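Local coordinates for antibiotic resistance protein (Deinococcus radiodurans, PDB 2VLI) that probably acts as a P-loop phosphotransferase that confers resistance to the antibiotic tunicamycin, at residues S5-F14 / L104-V118. Residues are numbered along the deposited sequence; the frame is centred on the assembly and turned at random.
Sequences SPIIWINGPF and LSVHHFTLIAPLNVV
I7 CG2 lies 3.6 Å from V106 CG1 where 5-14 meets 104-118, opening a pairing in which I7, L111 and F14 have the most surface buried. The longer branch of I7 ends in CD1, which meets L104 CD2 at 3.8 Å, the two side chains crossing at about a right angle. Between I7 and L111 the backbones of 7-11 and 107-112 exchange five hydrogen bonds, beginning with H107 N to I7 O and ending with L111 N to N11 O (2.8 Å). W9 and H108 share one face of the sheet, W9 CD1 resting 3.8 Å from H108 CB; I8 and F109 occupy the other, packed against helix 158-169. N11 and T110 lie side by side, yet their polar ends are spoken for elsewhere, N11 OD1 by I86 N and T110 OG1 by F147 O. L111, with CG anti to its carbonyl carbon (chi1 -53°), brings CD1 to I10 CG2 at 3.9 Å. Strand 7-11, central in the 2-3-1-4-5 order, runs straight into the P-loop, a probable phosphate-binding element whose Walker A sequence begins G12, P13, F14. P13 sets CG over the centre of one face of the F14 ring, 4.1 Å above its plane, and the same CG meets V118 CG2. F14 reaches A113 CB with CZ, and V117 CG1 approaches the ring at its edge. These contacts are apolar; the loop's polar tie is G12 O and F14 O to S85 OG. The principle is general: directional backbone bonds set the register of parallel strands, and shape-fitting apolar packing carries the contact beyond them.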
loop_
_atom_site.group_PDB
_atom_site.type_symbol
_atom_site.label_atom_id
_atom_site.label_comp_id
_atom_site.label_asym_id
_atom_site.label_seq_id
_atom_site.Cartn_x
_atom_site.Cartn_y
_atom_site.Cartn_z
ATOM N N SER A 5 9.098 0.300 -29.884
ATOM C CA SER A 5 8.552 1.689 -29.753
ATOM C C SER A 5 8.165 1.945 -28.285
ATOM O O SER A 5 7.945 1.006 -27.539
ATOM C CB SER A 5 7.326 1.860 -30.641
ATOM O OG SER A 5 6.336 0.895 -30.299
ATOM N N PRO A 6 8.088 3.218 -27.864
ATOM C CA PRO A 6 7.893 3.465 -26.430
ATOM C C PRO A 6 6.600 2.895 -25.842
ATOM O O PRO A 6 5.568 2.926 -26.483
ATOM C CB PRO A 6 7.846 4.991 -26.337
ATOM C CG PRO A 6 8.494 5.477 -27.583
ATOM C CD PRO A 6 8.150 4.468 -28.632
ATOM N N ILE A 7 6.678 2.425 -24.600
ATOM C CA ILE A 7 5.491 2.000 -23.832
ATOM C C ILE A 7 5.195 3.032 -22.737
ATOM O O ILE A 7 6.057 3.296 -21.886
ATOM C CB ILE A 7 5.693 0.581 -23.247
ATOM C CG1 ILE A 7 5.902 -0.420 -24.406
ATOM C CG2 ILE A 7 4.478 0.140 -22.408
ATOM C CD1 ILE A 7 6.233 -1.839 -23.962
ATOM N N ILE A 8 4.010 3.645 -22.777
ATOM C CA ILE A 8 3.633 4.678 -21.790
ATOM C C ILE A 8 2.603 4.063 -20.843
ATOM O O ILE A 8 1.514 3.782 -21.247
ATOM C CB ILE A 8 3.084 5.932 -22.459
ATOM C CG1 ILE A 8 4.059 6.435 -23.522
ATOM C CG2 ILE A 8 2.827 7.013 -21.479
ATOM C CD1 ILE A 8 3.428 7.428 -24.488
ATOM N N TRP A 9 2.996 3.853 -19.593
ATOM C CA TRP A 9 2.258 3.059 -18.635
ATOM C C TRP A 9 1.775 4.042 -17.582
ATOM O O TRP A 9 2.577 4.685 -16.922
ATOM C CB TRP A 9 3.220 2.048 -18.050
ATOM C CG TRP A 9 2.709 1.220 -16.915
ATOM C CD1 TRP A 9 2.531 1.622 -15.624
ATOM C CD2 TRP A 9 2.419 -0.187 -16.936
ATOM N NE1 TRP A 9 2.127 0.575 -14.850
ATOM C CE2 TRP A 9 2.064 -0.558 -15.620
ATOM C CE3 TRP A 9 2.441 -1.173 -17.930
ATOM C CZ2 TRP A 9 1.686 -1.859 -15.278
ATOM C CZ3 TRP A 9 2.072 -2.493 -17.570
ATOM C CH2 TRP A 9 1.692 -2.812 -16.269
ATOM N N ILE A 10 0.472 4.209 -17.483
ATOM C CA ILE A 10 -0.107 5.253 -16.677
ATOM C C ILE A 10 -1.057 4.696 -15.615
ATOM O O ILE A 10 -2.142 4.202 -15.931
ATOM C CB ILE A 10 -0.885 6.266 -17.565
ATOM C CG1 ILE A 10 0.056 6.864 -18.600
ATOM C CG2 ILE A 10 -1.549 7.363 -16.683
ATOM C CD1 ILE A 10 -0.658 7.564 -19.776
ATOM N N ASN A 11 -0.643 4.779 -14.354
ATOM C CA ASN A 11 -1.427 4.328 -13.243
ATOM C C ASN A 11 -2.152 5.522 -12.647
ATOM O O ASN A 11 -1.600 6.609 -12.569
ATOM C CB ASN A 11 -0.537 3.699 -12.195
ATOM C CG ASN A 11 -1.327 3.070 -11.056
ATOM O OD1 ASN A 11 -2.467 2.622 -11.232
ATOM N ND2 ASN A 11 -0.749 3.087 -9.875
ATOM N N GLY A 12 -3.347 5.307 -12.179
ATOM C CA GLY A 12 -4.195 6.419 -11.749
ATOM C C GLY A 12 -5.152 5.930 -10.706
ATOM O O GLY A 12 -5.343 4.716 -10.582
ATOM N N PRO A 13 -5.736 6.858 -9.934
ATOM C CA PRO A 13 -6.668 6.489 -8.885
ATOM C C PRO A 13 -8.108 6.351 -9.389
ATOM O O PRO A 13 -8.960 6.011 -8.605
ATOM C CB PRO A 13 -6.608 7.699 -7.958
ATOM C CG PRO A 13 -6.463 8.836 -8.896
ATOM C CD PRO A 13 -5.562 8.324 -10.000
ATOM N N PHE A 14 -8.360 6.610 -10.675
ATOM C CA PHE A 14 -9.730 6.646 -11.217
ATOM C C PHE A 14 -10.335 5.252 -11.507
ATOM O O PHE A 14 -9.833 4.227 -11.003
ATOM C CB PHE A 14 -9.779 7.544 -12.465
ATOM C CG PHE A 14 -9.290 8.945 -12.220
ATOM C CD1 PHE A 14 -10.069 9.853 -11.461
ATOM C CD2 PHE A 14 -8.056 9.373 -12.751
ATOM C CE1 PHE A 14 -9.635 11.149 -11.238
ATOM C CE2 PHE A 14 -7.589 10.677 -12.519
ATOM C CZ PHE A 14 -8.388 11.568 -11.758
ATOM N N LEU A 104 11.009 -5.660 -21.012
ATOM C CA LEU A 104 10.231 -4.536 -21.498
ATOM C C LEU A 104 10.583 -3.301 -20.661
ATOM O O LEU A 104 10.494 -3.327 -19.429
ATOM C CB LEU A 104 8.748 -4.863 -21.385
ATOM C CG LEU A 104 8.127 -5.828 -22.396
ATOM C CD1 LEU A 104 6.718 -6.209 -21.982
ATOM C CD2 LEU A 104 8.109 -5.172 -23.774
ATOM N N SER A 105 10.973 -2.223 -21.318
ATOM C CA SER A 105 11.328 -1.026 -20.600
ATOM C C SER A 105 10.199 -0.066 -20.853
ATOM O O SER A 105 9.930 0.288 -22.003
ATOM C CB SER A 105 12.671 -0.459 -21.074
ATOM O OG SER A 105 13.260 0.322 -20.024
ATOM N N VAL A 106 9.498 0.291 -19.797
ATOM C CA VAL A 106 8.325 1.145 -19.909
ATOM C C VAL A 106 8.545 2.457 -19.176
ATOM O O VAL A 106 9.249 2.514 -18.179
ATOM C CB VAL A 106 6.976 0.448 -19.462
ATOM C CG1 VAL A 106 6.913 -0.993 -19.960
ATOM C CG2 VAL A 106 6.732 0.516 -17.979
ATOM N N HIS A 107 7.897 3.494 -19.682
ATOM C CA HIS A 107 7.788 4.759 -18.983
ATOM C C HIS A 107 6.572 4.720 -18.092
ATOM O O HIS A 107 5.438 4.864 -18.554
ATOM C CB HIS A 107 7.624 5.876 -19.992
ATOM C CG HIS A 107 8.789 6.018 -20.911
ATOM N ND1 HIS A 107 9.935 6.705 -20.560
ATOM C CD2 HIS A 107 8.992 5.563 -22.174
ATOM C CE1 HIS A 107 10.786 6.679 -21.568
ATOM N NE2 HIS A 107 10.233 6.007 -22.567
ATOM N N HIS A 108 6.814 4.522 -16.816
ATOM C CA HIS A 108 5.773 4.332 -15.885
ATOM C C HIS A 108 5.550 5.537 -14.965
ATOM O O HIS A 108 6.491 6.094 -14.374
ATOM C CB HIS A 108 5.968 3.061 -15.119
ATOM C CG HIS A 108 7.261 2.950 -14.411
ATOM N ND1 HIS A 108 7.438 3.396 -13.122
ATOM C CD2 HIS A 108 8.440 2.408 -14.793
ATOM C CE1 HIS A 108 8.678 3.131 -12.739
ATOM N NE2 HIS A 108 9.302 2.518 -13.735
ATOM N N PHE A 109 4.289 5.896 -14.866
ATOM C CA PHE A 109 3.820 7.067 -14.164
ATOM C C PHE A 109 2.663 6.714 -13.300
ATOM O O PHE A 109 1.836 5.846 -13.676
ATOM C CB PHE A 109 3.320 8.130 -15.172
ATOM C CG PHE A 109 4.351 8.587 -16.131
ATOM C CD1 PHE A 109 5.365 9.455 -15.715
ATOM C CD2 PHE A 109 4.371 8.110 -17.453
ATOM C CE1 PHE A 109 6.326 9.875 -16.592
ATOM C CE2 PHE A 109 5.341 8.521 -18.332
ATOM C CZ PHE A 109 6.307 9.406 -17.934
ATOM N N THR A 110 2.534 7.428 -12.170
ATOM C CA THR A 110 1.347 7.385 -11.303
ATOM C C THR A 110 0.801 8.810 -11.166
ATOM O O THR A 110 1.546 9.731 -10.868
ATOM C CB THR A 110 1.685 6.764 -9.933
ATOM O OG1 THR A 110 2.054 5.390 -10.130
ATOM C CG2 THR A 110 0.509 6.811 -8.927
ATOM N N LEU A 111 -0.476 8.981 -11.490
ATOM C CA LEU A 111 -1.144 10.278 -11.373
ATOM C C LEU A 111 -1.518 10.537 -9.969
ATOM O O LEU A 111 -2.255 9.764 -9.358
ATOM C CB LEU A 111 -2.391 10.318 -12.224
ATOM C CG LEU A 111 -2.130 9.938 -13.671
ATOM C CD1 LEU A 111 -3.353 10.146 -14.544
ATOM C CD2 LEU A 111 -0.929 10.691 -14.223
ATOM N N ILE A 112 -1.014 11.661 -9.453
ATOM C CA ILE A 112 -1.413 12.187 -8.157
ATOM C C ILE A 112 -2.483 13.257 -8.360
ATOM O O ILE A 112 -2.186 14.388 -8.726
ATOM C CB ILE A 112 -0.231 12.806 -7.405
ATOM C CG1 ILE A 112 0.934 11.806 -7.315
ATOM C CG2 ILE A 112 -0.695 13.334 -6.024
ATOM C CD1 ILE A 112 0.484 10.400 -6.880
ATOM N N ALA A 113 -3.718 12.890 -8.101
ATOM C CA ALA A 113 -4.831 13.736 -8.407
ATOM C C ALA A 113 -5.431 14.296 -7.141
ATOM O O ALA A 113 -5.402 13.642 -6.112
ATOM C CB ALA A 113 -5.876 12.953 -9.198
ATOM N N PRO A 114 -6.007 15.522 -7.220
ATOM C CA PRO A 114 -6.660 16.145 -6.082
ATOM C C PRO A 114 -7.867 15.362 -5.569
ATOM O O PRO A 114 -8.636 14.778 -6.369
ATOM C CB PRO A 114 -7.102 17.508 -6.638
ATOM C CG PRO A 114 -6.135 17.776 -7.715
ATOM C CD PRO A 114 -5.963 16.433 -8.379
ATOM N N LEU A 115 -8.016 15.311 -4.243
ATOM C CA LEU A 115 -9.112 14.542 -3.635
ATOM C C LEU A 115 -10.516 14.909 -4.246
ATOM O O LEU A 115 -11.323 14.041 -4.537
ATOM C CB LEU A 115 -9.119 14.709 -2.130
ATOM C CG LEU A 115 -10.219 14.074 -1.319
ATOM C CD1 LEU A 115 -10.313 12.565 -1.572
ATOM C CD2 LEU A 115 -10.051 14.476 0.184
ATOM N N ASN A 116 -10.785 16.191 -4.417
ATOM C CA ASN A 116 -12.086 16.620 -4.874
ATOM C C ASN A 116 -12.357 16.142 -6.301
ATOM O O ASN A 116 -13.481 15.736 -6.611
ATOM C CB ASN A 116 -12.184 18.147 -4.749
ATOM C CG ASN A 116 -11.426 18.889 -5.827
ATOM O OD1 ASN A 116 -12.046 19.372 -6.792
ATOM N ND2 ASN A 116 -10.108 19.007 -5.695
ATOM N N VAL A 117 -11.311 16.124 -7.142
ATOM C CA VAL A 117 -11.409 15.648 -8.518
ATOM C C VAL A 117 -11.749 14.158 -8.545
ATOM O O VAL A 117 -12.614 13.716 -9.337
ATOM C CB VAL A 117 -10.155 15.979 -9.313
ATOM C CG1 VAL A 117 -10.040 15.161 -10.657
ATOM C CG2 VAL A 117 -10.071 17.503 -9.537
ATOM N N VAL A 118 -11.119 13.391 -7.662
ATOM C CA VAL A 118 -11.405 11.964 -7.595
ATOM C C VAL A 118 -12.827 11.721 -7.052
ATOM O O VAL A 118 -13.566 10.903 -7.587
ATOM C CB VAL A 118 -10.380 11.200 -6.761
ATOM C CG1 VAL A 118 -10.754 9.734 -6.720
ATOM C CG2 VAL A 118 -8.967 11.377 -7.349
HETATM O O HOH W 1 9.299 2.243 -23.480
#